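Side-chain contacts in pvivax hypothetical protein (Plasmodium vivax, PDB 2B30), which is of unproven function but binds calcium in the crystal and is probably a magnesium-dependent phosphatase of the haloacid dehalogenase superfamily: residues T193-L198 and L206-T211; S125-K130 and L182-D187; Q135-R140 and D154-M159; N251-L256 and T269-S274. All blocks are in the same frame, centred on the assembly; numbering follows the deposited sequence.

In the fold
Interactions 1, 2 and 3 sit on the six-stranded mixed cap sheet of this putative HAD hydrolase; interaction 4 belongs to the core domain, built on the eight-stranded sheet. Along the chain, interaction 3 is nested inside the loop closed by interaction 2, and interactions 1 and 4 follow in series. Centres of interactions 1 and 2 are about 10 Å apart, and helices 117-129 and 191-201 meet there, where Tyr126 touches Leu198. Interactions 2 and 3 use neighbouring strands, 181-184 and 136-140. Interaction 4 lies about 25 Å from interaction 3, centre to centre, yet Phe209 of interaction 1 touches Asn251 of interaction 4, so cap and core meet there, the Thr210 side chain about 12 Å from calcium.

Interaction 1: T193-L198 and L206-T211; sequences TVIGNL and LTIFTT
Ile195 and Thr210 cross obliquely where helix 191-201 lies on edge strand 206-210, in the second half of a beta-alpha-beta crossover of the cap that starts from strand 181-184. Residues 193-198 run nearly antiparallel to strand 206-210, at 162°, the axes of these segments 10.1 Å apart at closest. The far end of Ile195 does the touching: its CD1 is 3.6 Å from Thr210 OG1 and 4.0 Å from Thr210 CG2, so one methyl meets both branches of the threonine. This is van der Waals contact, with the hydroxyl oxygen meeting carbon. One helical turn on, Leu198 joins in. Ile208 turns its CG2 between the two helix residues, at 4.3 Å from Ile195 CG2. With CG anti to the backbone N (chi1 -166°), Leu198 directs CD2 at Ile208 CG2, 4.4 Å away. Phe209, between Ile208 and Thr210, points to the other side of the strand and packs on Asn98 and Glu250. Near the end facing the calcium site, the backbone N of Thr210 is hydrogen-bonded to Glu250 OE1 of the core. At the helix backbone, Ile208 CD1 lies 4.2 Å from Leu198 O.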
loop_
_atom_site.group_PDB
_atom_site.type_symbol
_atom_site.label_atom_id
_atom_site.label_comp_id
_atom_site.label_asym_id
_atom_site.label_seq_id
_atom_site.Cartn_x
_atom_site.Cartn_y
_atom_site.Cartn_z
ATOM N N THR A 193 12.182 17.211 -15.514
ATOM C CA THR A 193 12.649 18.361 -14.718
ATOM C C THR A 193 11.614 18.850 -13.706
ATOM O O THR A 193 11.906 18.974 -12.516
ATOM C CB THR A 193 13.031 19.571 -15.614
ATOM O OG1 THR A 193 13.712 19.119 -16.794
ATOM C CG2 THR A 193 13.921 20.547 -14.848
ATOM N N VAL A 194 10.409 19.132 -14.191
ATOM C CA VAL A 194 9.354 19.704 -13.358
ATOM C C VAL A 194 8.846 18.715 -12.315
ATOM O O VAL A 194 8.625 19.105 -11.167
ATOM C CB VAL A 194 8.166 20.230 -14.205
ATOM C CG1 VAL A 194 6.970 20.596 -13.315
ATOM C CG2 VAL A 194 8.605 21.438 -15.043
ATOM N N ILE A 195 8.657 17.451 -12.694
ATOM C CA ILE A 195 8.179 16.456 -11.732
ATOM C C ILE A 195 9.241 16.178 -10.677
ATOM O O ILE A 195 8.921 16.062 -9.490
ATOM C CB ILE A 195 7.746 15.164 -12.400
ATOM C CG1 ILE A 195 6.520 15.433 -13.276
ATOM C CG2 ILE A 195 7.428 14.104 -11.342
ATOM C CD1 ILE A 195 6.224 14.331 -14.268
ATOM N N GLY A 196 10.502 16.101 -11.104
ATOM C CA GLY A 196 11.626 15.998 -10.171
ATOM C C GLY A 196 11.539 17.005 -9.038
ATOM O O GLY A 196 11.481 16.626 -7.874
ATOM N N ASN A 197 11.501 18.289 -9.384
ATOM C CA ASN A 197 11.413 19.366 -8.377
ATOM C C ASN A 197 10.119 19.315 -7.578
ATOM O O ASN A 197 10.079 19.729 -6.415
ATOM C CB ASN A 197 11.532 20.746 -9.032
ATOM C CG ASN A 197 12.705 20.839 -9.986
ATOM O OD1 ASN A 197 13.817 20.432 -9.661
ATOM N ND2 ASN A 197 12.456 21.357 -11.179
ATOM N N LEU A 198 9.057 18.825 -8.216
ATOM C CA LEU A 198 7.766 18.654 -7.550
ATOM C C LEU A 198 7.847 17.521 -6.513
ATOM O O LEU A 198 7.404 17.674 -5.369
ATOM C CB LEU A 198 6.668 18.377 -8.587
ATOM C CG LEU A 198 5.198 18.484 -8.176
ATOM C CD1 LEU A 198 4.853 19.865 -7.633
ATOM C CD2 LEU A 198 4.319 18.151 -9.374
ATOM N N LEU A 206 2.464 14.542 -0.637
ATOM C CA LEU A 206 1.497 14.306 -1.707
ATOM C C LEU A 206 1.883 13.046 -2.464
ATOM O O LEU A 206 3.058 12.690 -2.542
ATOM C CB LEU A 206 1.485 15.471 -2.710
ATOM C CG LEU A 206 0.853 16.804 -2.294
ATOM C CD1 LEU A 206 1.266 17.921 -3.252
ATOM C CD2 LEU A 206 -0.664 16.682 -2.219
ATOM N N THR A 207 0.878 12.383 -3.017
ATOM C CA THR A 207 1.070 11.325 -3.991
ATOM C C THR A 207 1.227 11.963 -5.376
ATOM O O THR A 207 0.323 12.660 -5.851
ATOM C CB THR A 207 -0.163 10.417 -3.985
ATOM O OG1 THR A 207 -0.314 9.855 -2.680
ATOM C CG2 THR A 207 -0.064 9.315 -5.027
ATOM N N ILE A 208 2.369 11.749 -6.019
ATOM C CA ILE A 208 2.589 12.277 -7.360
ATOM C C ILE A 208 2.916 11.143 -8.321
ATOM O O ILE A 208 4.026 10.618 -8.313
ATOM C CB ILE A 208 3.734 13.321 -7.407
ATOM C CG1 ILE A 208 3.450 14.507 -6.479
ATOM C CG2 ILE A 208 3.940 13.828 -8.832
ATOM C CD1 ILE A 208 4.452 14.651 -5.336
ATOM N N PHE A 209 1.946 10.776 -9.153
ATOM C CA PHE A 209 2.187 9.812 -10.217
ATOM C C PHE A 209 2.491 10.532 -11.523
ATOM O O PHE A 209 2.099 11.683 -11.719
ATOM C CB PHE A 209 0.992 8.879 -10.405
ATOM C CG PHE A 209 0.813 7.877 -9.287
ATOM C CD1 PHE A 209 1.811 6.946 -8.996
ATOM C CD2 PHE A 209 -0.365 7.841 -8.541
ATOM C CE1 PHE A 209 1.647 6.011 -7.971
ATOM C CE2 PHE A 209 -0.535 6.903 -7.518
ATOM C CZ PHE A 209 0.470 5.987 -7.233
ATOM N N THR A 210 3.200 9.830 -12.404
ATOM C CA THR A 210 3.536 10.317 -13.730
ATOM C C THR A 210 2.731 9.533 -14.756
ATOM O O THR A 210 2.785 8.303 -14.779
ATOM C CB THR A 210 5.037 10.158 -14.003
ATOM O OG1 THR A 210 5.762 10.961 -13.067
ATOM C CG2 THR A 210 5.392 10.610 -15.406
ATOM N N THR A 211 1.983 10.254 -15.592
ATOM C CA THR A 211 1.132 9.652 -16.627
ATOM C C THR A 211 2.022 9.017 -17.686
ATOM O O THR A 211 3.219 9.310 -17.753
ATOM C CB THR A 211 0.186 10.717 -17.279
ATOM O OG1 THR A 211 -0.640 11.307 -16.267
ATOM C CG2 THR A 211 -0.736 10.118 -18.330
#

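Interaction 2: S125-K130 and L182-D187; sequences SYLVEK and LMIVLD
The backbones of Leu127 and Ile184 come closest here, with their CA atoms 9.5 Å apart: the last turn of helix 117-129 lies over strand 181-184, a central strand of the cap sheet. This is the helix-on-sheet layer of an alpha/beta cap, and the spacing is bridged entirely by aliphatic side chains. Leu182 and Ile184, two apart on the strand, both point toward the helix, while Met183 between them goes to the other face. Leu127 reaches from the helix and divides its two methyls between them. Its CD1 meets Leu182 CD1 at 3.5 Å, and its CD2 meets Ile184 CD1 at 3.5 Å. The fork is placed by a chi1 of -69°, which sets CG beside the backbone N and opposite the carbonyl carbon, and each pair meets at a slant through its end methyls. Neighbours add to the packing: Leu182 is also packed by Tyr120, Leu123 and Ile124 of the same helix, and Leu127 by Leu132 and Val133 of the loop that follows. Next to Leu127, the Tyr126 side chain packs on helix 191-201 and makes an edge-to-face pair with Phe202. One face of the Tyr126 ring is overlain, toward its rim, by Lys130 CG, 3.7 Å above the plane.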
loop_
_atom_site.group_PDB
_atom_site.type_symbol
_atom_site.label_atom_id
_atom_site.label_comp_id
_atom_site.label_asym_id
_atom_site.label_seq_id
_atom_site.Cartn_x
_atom_site.Cartn_y
_atom_site.Cartn_z
ATOM N N SER A 125 0.783 27.692 -4.005
ATOM C CA SER A 125 1.814 28.706 -3.877
ATOM C C SER A 125 3.040 28.316 -4.697
ATOM O O SER A 125 3.625 29.151 -5.372
ATOM C CB SER A 125 2.194 28.900 -2.411
ATOM O OG SER A 125 2.568 30.243 -2.175
ATOM N N TYR A 126 3.407 27.039 -4.641
ATOM C CA TYR A 126 4.495 26.479 -5.465
ATOM C C TYR A 126 4.194 26.507 -6.978
ATOM O O TYR A 126 5.101 26.736 -7.792
ATOM C CB TYR A 126 4.821 25.039 -5.016
ATOM C CG TYR A 126 5.846 24.322 -5.871
ATOM C CD1 TYR A 126 7.187 24.300 -5.510
ATOM C CD2 TYR A 126 5.475 23.664 -7.035
ATOM C CE1 TYR A 126 8.132 23.654 -6.294
ATOM C CE2 TYR A 126 6.410 23.015 -7.819
ATOM C CZ TYR A 126 7.739 23.013 -7.441
ATOM O OH TYR A 126 8.677 22.366 -8.216
ATOM N N LEU A 127 2.937 26.264 -7.352
ATOM C CA LEU A 127 2.539 26.252 -8.769
ATOM C C LEU A 127 2.557 27.651 -9.399
ATOM O O LEU A 127 2.907 27.805 -10.573
ATOM C CB LEU A 127 1.155 25.613 -8.932
ATOM C CG LEU A 127 1.104 24.104 -8.662
ATOM C CD1 LEU A 127 -0.324 23.610 -8.734
ATOM C CD2 LEU A 127 1.997 23.320 -9.623
ATOM N N VAL A 128 2.169 28.660 -8.615
ATOM C CA VAL A 128 2.252 30.052 -9.051
ATOM C C VAL A 128 3.728 30.431 -9.222
ATOM O O VAL A 128 4.136 30.889 -10.296
ATOM C CB VAL A 128 1.554 31.012 -8.054
ATOM C CG1 VAL A 128 1.791 32.458 -8.437
ATOM C CG2 VAL A 128 0.052 30.739 -7.995
ATOM N N GLU A 129 4.523 30.200 -8.172
ATOM C CA GLU A 129 5.964 30.490 -8.190
ATOM C C GLU A 129 6.629 29.891 -9.433
ATOM O O GLU A 129 7.417 30.552 -10.082
ATOM C CB GLU A 129 6.645 29.984 -6.900
ATOM C CG GLU A 129 8.084 30.477 -6.667
ATOM N N LYS A 130 6.277 28.657 -9.779
ATOM C CA LYS A 130 6.811 27.994 -10.971
ATOM C C LYS A 130 5.960 28.223 -12.238
ATOM O O LYS A 130 6.146 27.530 -13.229
ATOM C CB LYS A 130 6.920 26.488 -10.705
ATOM C CG LYS A 130 7.860 26.116 -9.573
ATOM C CD LYS A 130 9.312 26.055 -10.035
ATOM C CE LYS A 130 10.249 25.596 -8.918
ATOM N NZ LYS A 130 11.660 25.477 -9.395
ATOM N N LEU A 182 -4.864 17.415 -8.796
ATOM C CA LEU A 182 -4.352 18.336 -9.811
ATOM C C LEU A 182 -3.591 17.512 -10.850
ATOM O O LEU A 182 -2.625 16.819 -10.507
ATOM C CB LEU A 182 -3.414 19.392 -9.213
ATOM C CG LEU A 182 -3.859 20.213 -8.005
ATOM C CD1 LEU A 182 -2.907 21.370 -7.806
ATOM C CD2 LEU A 182 -5.258 20.747 -8.169
ATOM N N MET A 183 -4.039 17.562 -12.102
ATOM C CA MET A 183 -3.297 16.951 -13.199
ATOM C C MET A 183 -2.545 18.036 -13.937
ATOM O O MET A 183 -3.133 18.779 -14.721
ATOM C CB MET A 183 -4.216 16.228 -14.174
ATOM C CG MET A 183 -3.455 15.399 -15.195
ATOM S SD MET A 183 -4.287 15.377 -16.780
ATOM C CE MET A 183 -3.167 14.342 -17.730
ATOM N N ILE A 184 -1.245 18.130 -13.683
ATOM C CA ILE A 184 -0.409 19.129 -14.344
ATOM C C ILE A 184 -0.027 18.600 -15.732
ATOM O O ILE A 184 0.725 17.631 -15.853
ATOM C CB ILE A 184 0.853 19.463 -13.515
ATOM C CG1 ILE A 184 0.469 19.861 -12.082
ATOM C CG2 ILE A 184 1.640 20.597 -14.159
ATOM C CD1 ILE A 184 1.664 20.191 -11.196
ATOM N N VAL A 185 -0.573 19.233 -16.768
ATOM C CA VAL A 185 -0.245 18.879 -18.142
ATOM C C VAL A 185 1.141 19.424 -18.468
ATOM O O VAL A 185 1.410 20.611 -18.298
ATOM C CB VAL A 185 -1.299 19.412 -19.131
ATOM C CG1 VAL A 185 -0.845 19.215 -20.560
ATOM C CG2 VAL A 185 -2.636 18.715 -18.902
ATOM N N LEU A 186 2.018 18.538 -18.921
ATOM C CA LEU A 186 3.430 18.852 -19.065
ATOM C C LEU A 186 3.923 18.652 -20.491
ATOM O O LEU A 186 3.462 17.769 -21.222
ATOM C CB LEU A 186 4.264 18.021 -18.077
ATOM C CG LEU A 186 4.881 18.736 -16.860
ATOM C CD1 LEU A 186 4.065 19.907 -16.350
ATOM C CD2 LEU A 186 5.145 17.743 -15.722
ATOM N N ASP A 187 4.863 19.511 -20.869
ATOM C CA ASP A 187 5.494 19.485 -22.171
ATOM C C ASP A 187 6.557 18.393 -22.116
ATOM O O ASP A 187 7.442 18.450 -21.254
ATOM C CB ASP A 187 6.127 20.857 -22.426
ATOM C CG ASP A 187 6.532 21.069 -23.865
ATOM O OD1 ASP A 187 6.938 20.091 -24.527
ATOM O OD2 ASP A 187 6.460 22.230 -24.321
#

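Interaction 3: Q135-R140 and D154-M159; sequences QTIFHR and DFLQKM
This is a buried apolar contact between sheet and helix in the cap domain: Ile137 and His139 of strand 136-140 meet Phe155 and Leu156 of the short helix 155-160. Residues 155-159 lie across the strand at 102°, the axes 12.0 Å apart at closest, and the side chains span that distance. Strand 136-140 is sandwiched, for Phe138 points the other way, toward Tyr120 and Ile124 of helix 117-129. Caps of this kind sit over the active site in the HAD superfamily, and here the Leu156 side chain is about 9 Å from that of the calcium ligand Asp35.

Ile137 and Leu156 reach for each other tip to tip. The CD1 of Ile137 rests against the CD2 side of the leucine's end, 3.8 Å from Leu156 CD2 and 3.9 Å from Leu156 CG, while the CG2 branch of Ile137 lies 4.2 Å from Leu156 CD1. The same Ile137 CD1 also touches Phe155 CD2 at 4.1 Å, coming at the ring obliquely. The ring stands where it does because its CG is anti to the backbone N (chi1 -179°); Leu156 CD2 lies at its edge and Met159 CG over one face. His139 enters by a carbon, CE1, 4.2 Å from Leu156 CD1. Val146 and Asn144 of the neighbouring strand also pack on Ile137.

Across this interface carbon meets carbon, and the strand's backbone bonds, such as Ile137 with Met183, are spent inside the sheet, so the helix probably rests on strand 136-140 through shape and exclusion of water, not through directional bonds.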
loop_
_atom_site.group_PDB
_atom_site.type_symbol
_atom_site.label_atom_id
_atom_site.label_comp_id
_atom_site.label_asym_id
_atom_site.label_seq_id
_atom_site.Cartn_x
_atom_site.Cartn_y
_atom_site.Cartn_z
ATOM N N GLN A 135 -1.427 25.562 -16.745
ATOM C CA GLN A 135 -1.456 24.282 -17.469
ATOM C C GLN A 135 -1.877 23.125 -16.555
ATOM O O GLN A 135 -1.551 21.955 -16.814
ATOM C CB GLN A 135 -0.095 24.008 -18.105
ATOM C CG GLN A 135 1.066 24.182 -17.154
ATOM C CD GLN A 135 2.387 24.271 -17.869
ATOM O OE1 GLN A 135 2.921 25.362 -18.065
ATOM N NE2 GLN A 135 2.917 23.126 -18.276
ATOM N N THR A 136 -2.638 23.467 -15.515
ATOM C CA THR A 136 -3.022 22.536 -14.451
ATOM C C THR A 136 -4.540 22.346 -14.408
ATOM O O THR A 136 -5.281 23.316 -14.314
ATOM C CB THR A 136 -2.535 23.063 -13.082
ATOM O OG1 THR A 136 -1.106 23.083 -13.070
ATOM C CG2 THR A 136 -3.038 22.188 -11.924
ATOM N N ILE A 137 -4.996 21.096 -14.464
ATOM C CA ILE A 137 -6.432 20.799 -14.397
ATOM C C ILE A 137 -6.834 20.474 -12.962
ATOM O O ILE A 137 -6.340 19.518 -12.368
ATOM C CB ILE A 137 -6.830 19.635 -15.329
ATOM C CG1 ILE A 137 -6.340 19.911 -16.747
ATOM C CG2 ILE A 137 -8.352 19.462 -15.329
ATOM C CD1 ILE A 137 -6.389 18.728 -17.660
ATOM N N PHE A 138 -7.739 21.276 -12.418
ATOM C CA PHE A 138 -8.117 21.189 -11.006
ATOM C C PHE A 138 -9.369 20.344 -10.847
ATOM O O PHE A 138 -10.408 20.685 -11.414
ATOM C CB PHE A 138 -8.367 22.584 -10.455
ATOM C CG PHE A 138 -7.144 23.446 -10.438
ATOM C CD1 PHE A 138 -6.437 23.646 -9.262
ATOM C CD2 PHE A 138 -6.695 24.059 -11.602
ATOM C CE1 PHE A 138 -5.315 24.441 -9.240
ATOM C CE2 PHE A 138 -5.569 24.858 -11.586
ATOM C CZ PHE A 138 -4.874 25.048 -10.404
ATOM N N HIS A 139 -9.267 19.252 -10.090
ATOM C CA HIS A 139 -10.358 18.286 -9.977
ATOM C C HIS A 139 -10.989 18.314 -8.589
ATOM O O HIS A 139 -10.280 18.224 -7.591
ATOM C CB HIS A 139 -9.844 16.871 -10.253
ATOM C CG HIS A 139 -9.483 16.613 -11.684
ATOM N ND1 HIS A 139 -10.387 16.124 -12.603
ATOM C CD2 HIS A 139 -8.307 16.741 -12.346
ATOM C CE1 HIS A 139 -9.786 15.969 -13.770
ATOM N NE2 HIS A 139 -8.523 16.332 -13.640
ATOM N N ARG A 140 -12.314 18.432 -8.530
ATOM C CA ARG A 140 -13.069 18.230 -7.283
ATOM C C ARG A 140 -14.335 17.448 -7.588
ATOM O O ARG A 140 -15.195 17.921 -8.334
ATOM C CB ARG A 140 -13.435 19.556 -6.616
ATOM C CG ARG A 140 -14.144 19.412 -5.270
ATOM C CD ARG A 140 -13.190 19.001 -4.136
ATOM N NE ARG A 140 -13.893 18.811 -2.863
ATOM C CZ ARG A 140 -14.650 17.753 -2.569
ATOM N NH1 ARG A 140 -14.794 16.757 -3.427
ATOM N NH2 ARG A 140 -15.264 17.684 -1.398
ATOM N N ASP A 154 -9.362 22.447 -24.048
ATOM C CA ASP A 154 -10.038 21.395 -24.817
ATOM C C ASP A 154 -9.381 20.015 -24.611
ATOM O O ASP A 154 -9.717 19.058 -25.322
ATOM C CB ASP A 154 -10.040 21.753 -26.311
ATOM N N PHE A 155 -8.486 19.915 -23.620
ATOM C CA PHE A 155 -7.507 18.809 -23.499
ATOM C C PHE A 155 -8.128 17.464 -23.137
ATOM O O PHE A 155 -7.889 16.472 -23.797
ATOM C CB PHE A 155 -6.438 19.202 -22.472
ATOM C CG PHE A 155 -5.356 18.182 -22.274
ATOM C CD1 PHE A 155 -4.195 18.223 -23.027
ATOM C CD2 PHE A 155 -5.471 17.208 -21.303
ATOM C CE1 PHE A 155 -3.182 17.284 -22.827
ATOM C CE2 PHE A 155 -4.460 16.273 -21.109
ATOM C CZ PHE A 155 -3.318 16.320 -21.870
ATOM N N LEU A 156 -8.918 17.428 -22.079
ATOM C CA LEU A 156 -9.613 16.205 -21.720
ATOM C C LEU A 156 -10.660 15.843 -22.778
ATOM O O LEU A 156 -10.895 14.665 -23.034
ATOM C CB LEU A 156 -10.269 16.345 -20.341
ATOM C CG LEU A 156 -9.363 16.674 -19.145
ATOM C CD1 LEU A 156 -10.199 16.705 -17.867
ATOM C CD2 LEU A 156 -8.192 15.688 -18.990
ATOM N N GLN A 157 -11.277 16.858 -23.388
ATOM C CA GLN A 157 -12.305 16.641 -24.406
ATOM C C GLN A 157 -11.696 16.023 -25.665
ATOM O O GLN A 157 -12.139 14.969 -26.118
ATOM C CB GLN A 157 -13.041 17.945 -24.745
ATOM N N LYS A 158 -10.664 16.663 -26.211
ATOM C CA LYS A 158 -10.027 16.187 -27.444
ATOM C C LYS A 158 -9.158 14.950 -27.208
ATOM O O LYS A 158 -9.337 13.943 -27.887
ATOM C CB LYS A 158 -9.212 17.304 -28.106
ATOM N N MET A 159 -8.237 15.006 -26.246
ATOM C CA MET A 159 -7.313 13.879 -25.999
ATOM C C MET A 159 -7.971 12.621 -25.415
ATOM O O MET A 159 -7.556 11.504 -25.733
ATOM C CB MET A 159 -6.161 14.290 -25.069
ATOM C CG MET A 159 -5.016 15.065 -25.731
ATOM S SD MET A 159 -3.551 14.040 -26.012
ATOM C CE MET A 159 -2.836 13.899 -24.368
#

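Interaction 4: N251-L256 and T269-S274; sequences NDIAML and TDSAKS
Ile253 lays the end of its side chain against Ser271, its CD1 4.0 Å from Ser271 CB. The modelled gap between Ile253 CD1 and Ser271 OG is only 3.0 Å, a doubtful spacing at this resolution. Further back, Ile253 CG1 passes 4.4 Å from Ala272 CA. The backbones are close here, the CA atoms of Ile253 and Ala272 being 5.5 Å apart, and the small alanine allows that approach. One turn along, Leu256 points toward the second helix. Its CG sits beside the backbone N (chi1 -63°), which brings CD1 to 3.9 Å from Ala272 CB and equally far from Ala272 O.

The two helices follow adjacent parallel strands, 243-247 and 261-264, of the Rossmann-like HAD core. Helix 253-257 starts just after the acidic motif that carries Asp248 and Asp252. Asp248 holds the calcium ion together with Asp33 and Asp35; Asp252, also a calcium ligand in this protein, does not bind it in this chain. Its OD1 forms a salt bridge with Lys225, and its OD2 accepts hydrogen bonds from the backbone N of Asp248 and of Ala249, which pins the turn leading into the helix. The Thr269 backbone is hydrogen-bonded to Asp248, and the side chain of Ala272 lies about 6 Å from that of Asp248.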
loop_
_atom_site.group_PDB
_atom_site.type_symbol
_atom_site.label_atom_id
_atom_site.label_comp_id
_atom_site.label_asym_id
_atom_site.label_seq_id
_atom_site.Cartn_x
_atom_site.Cartn_y
_atom_site.Cartn_z
ATOM N N ASN A 251 0.501 4.132 -11.729
ATOM C CA ASN A 251 -0.604 4.182 -10.763
ATOM C C ASN A 251 -1.391 2.865 -10.637
ATOM O O ASN A 251 -2.396 2.806 -9.914
ATOM C CB ASN A 251 -1.548 5.357 -11.071
ATOM C CG ASN A 251 -2.277 5.200 -12.378
ATOM O OD1 ASN A 251 -1.820 4.500 -13.280
ATOM N ND2 ASN A 251 -3.423 5.845 -12.486
ATOM N N ASP A 252 -0.936 1.821 -11.336
ATOM C CA ASP A 252 -1.514 0.474 -11.223
ATOM C C ASP A 252 -0.629 -0.482 -10.408
ATOM O O ASP A 252 -1.054 -1.572 -10.062
ATOM C CB ASP A 252 -1.718 -0.144 -12.620
ATOM C CG ASP A 252 -2.674 0.641 -13.486
ATOM O OD1 ASP A 252 -3.807 0.911 -13.035
ATOM O OD2 ASP A 252 -2.298 0.976 -14.632
ATOM N N ILE A 253 0.601 -0.092 -10.122
ATOM C CA ILE A 253 1.594 -1.034 -9.593
ATOM C C ILE A 253 1.231 -1.653 -8.239
ATOM O O ILE A 253 1.484 -2.840 -8.006
ATOM C CB ILE A 253 2.988 -0.366 -9.492
ATOM C CG1 ILE A 253 3.533 -0.077 -10.887
ATOM C CG2 ILE A 253 3.972 -1.240 -8.711
ATOM C CD1 ILE A 253 4.556 0.994 -10.856
ATOM N N ALA A 254 0.656 -0.859 -7.346
ATOM C CA ALA A 254 0.291 -1.361 -6.025
ATOM C C ALA A 254 -0.834 -2.367 -6.108
ATOM O O ALA A 254 -0.876 -3.279 -5.299
ATOM C CB ALA A 254 -0.100 -0.243 -5.100
ATOM N N MET A 255 -1.749 -2.208 -7.061
ATOM C CA MET A 255 -2.823 -3.180 -7.205
ATOM C C MET A 255 -2.370 -4.404 -8.000
ATOM O O MET A 255 -2.917 -5.487 -7.821
ATOM C CB MET A 255 -4.071 -2.553 -7.815
ATOM C CG MET A 255 -4.040 -2.366 -9.312
ATOM S SD MET A 255 -5.626 -1.701 -9.813
ATOM C CE MET A 255 -5.404 -1.571 -11.589
ATOM N N LEU A 256 -1.371 -4.245 -8.864
ATOM C CA LEU A 256 -0.798 -5.386 -9.585
ATOM C C LEU A 256 0.110 -6.236 -8.677
ATOM O O LEU A 256 0.179 -7.461 -8.827
ATOM C CB LEU A 256 -0.028 -4.908 -10.817
ATOM C CG LEU A 256 -0.876 -4.189 -11.873
ATOM C CD1 LEU A 256 -0.003 -3.455 -12.894
ATOM C CD2 LEU A 256 -1.810 -5.165 -12.560
ATOM N N THR A 269 3.915 -0.595 -18.969
ATOM C CA THR A 269 5.236 -0.091 -18.661
ATOM C C THR A 269 6.051 -1.200 -18.003
ATOM O O THR A 269 5.487 -2.092 -17.389
ATOM C CB THR A 269 5.154 1.167 -17.768
ATOM O OG1 THR A 269 6.456 1.748 -17.661
ATOM C CG2 THR A 269 4.640 0.841 -16.371
ATOM N N ASP A 270 7.374 -1.153 -18.145
ATOM C CA ASP A 270 8.241 -2.237 -17.649
ATOM C C ASP A 270 7.994 -2.554 -16.195
ATOM O O ASP A 270 7.990 -3.716 -15.806
ATOM C CB ASP A 270 9.721 -1.901 -17.822
ATOM C CG ASP A 270 10.190 -2.063 -19.246
ATOM O OD1 ASP A 270 9.528 -2.796 -20.012
ATOM O OD2 ASP A 270 11.231 -1.461 -19.597
ATOM N N SER A 271 7.804 -1.511 -15.395
ATOM C CA SER A 271 7.511 -1.672 -13.979
ATOM C C SER A 271 6.216 -2.465 -13.741
ATOM O O SER A 271 6.186 -3.406 -12.950
ATOM C CB SER A 271 7.406 -0.307 -13.329
ATOM O OG SER A 271 6.868 -0.437 -12.038
ATOM N N ALA A 272 5.155 -2.086 -14.442
ATOM C CA ALA A 272 3.867 -2.747 -14.307
ATOM C C ALA A 272 3.953 -4.198 -14.747
ATOM O O ALA A 272 3.337 -5.072 -14.136
ATOM C CB ALA A 272 2.808 -2.016 -15.115
ATOM N N LYS A 273 4.706 -4.451 -15.814
ATOM C CA LYS A 273 4.875 -5.811 -16.346
ATOM C C LYS A 273 5.509 -6.763 -15.329
ATOM O O LYS A 273 5.118 -7.932 -15.254
ATOM C CB LYS A 273 5.722 -5.799 -17.632
ATOM C CG LYS A 273 4.966 -5.361 -18.897
ATOM C CD LYS A 273 5.849 -5.426 -20.155
ATOM C CE LYS A 273 5.051 -5.085 -21.413
ATOM N NZ LYS A 273 5.813 -5.249 -22.686
ATOM N N SER A 274 6.482 -6.262 -14.558
ATOM C CA SER A 274 7.188 -7.081 -13.575
ATOM C C SER A 274 6.408 -7.237 -12.272
ATOM O O SER A 274 6.482 -8.290 -11.639
ATOM C CB SER A 274 8.585 -6.527 -13.282
ATOM O OG SER A 274 8.530 -5.155 -12.971
#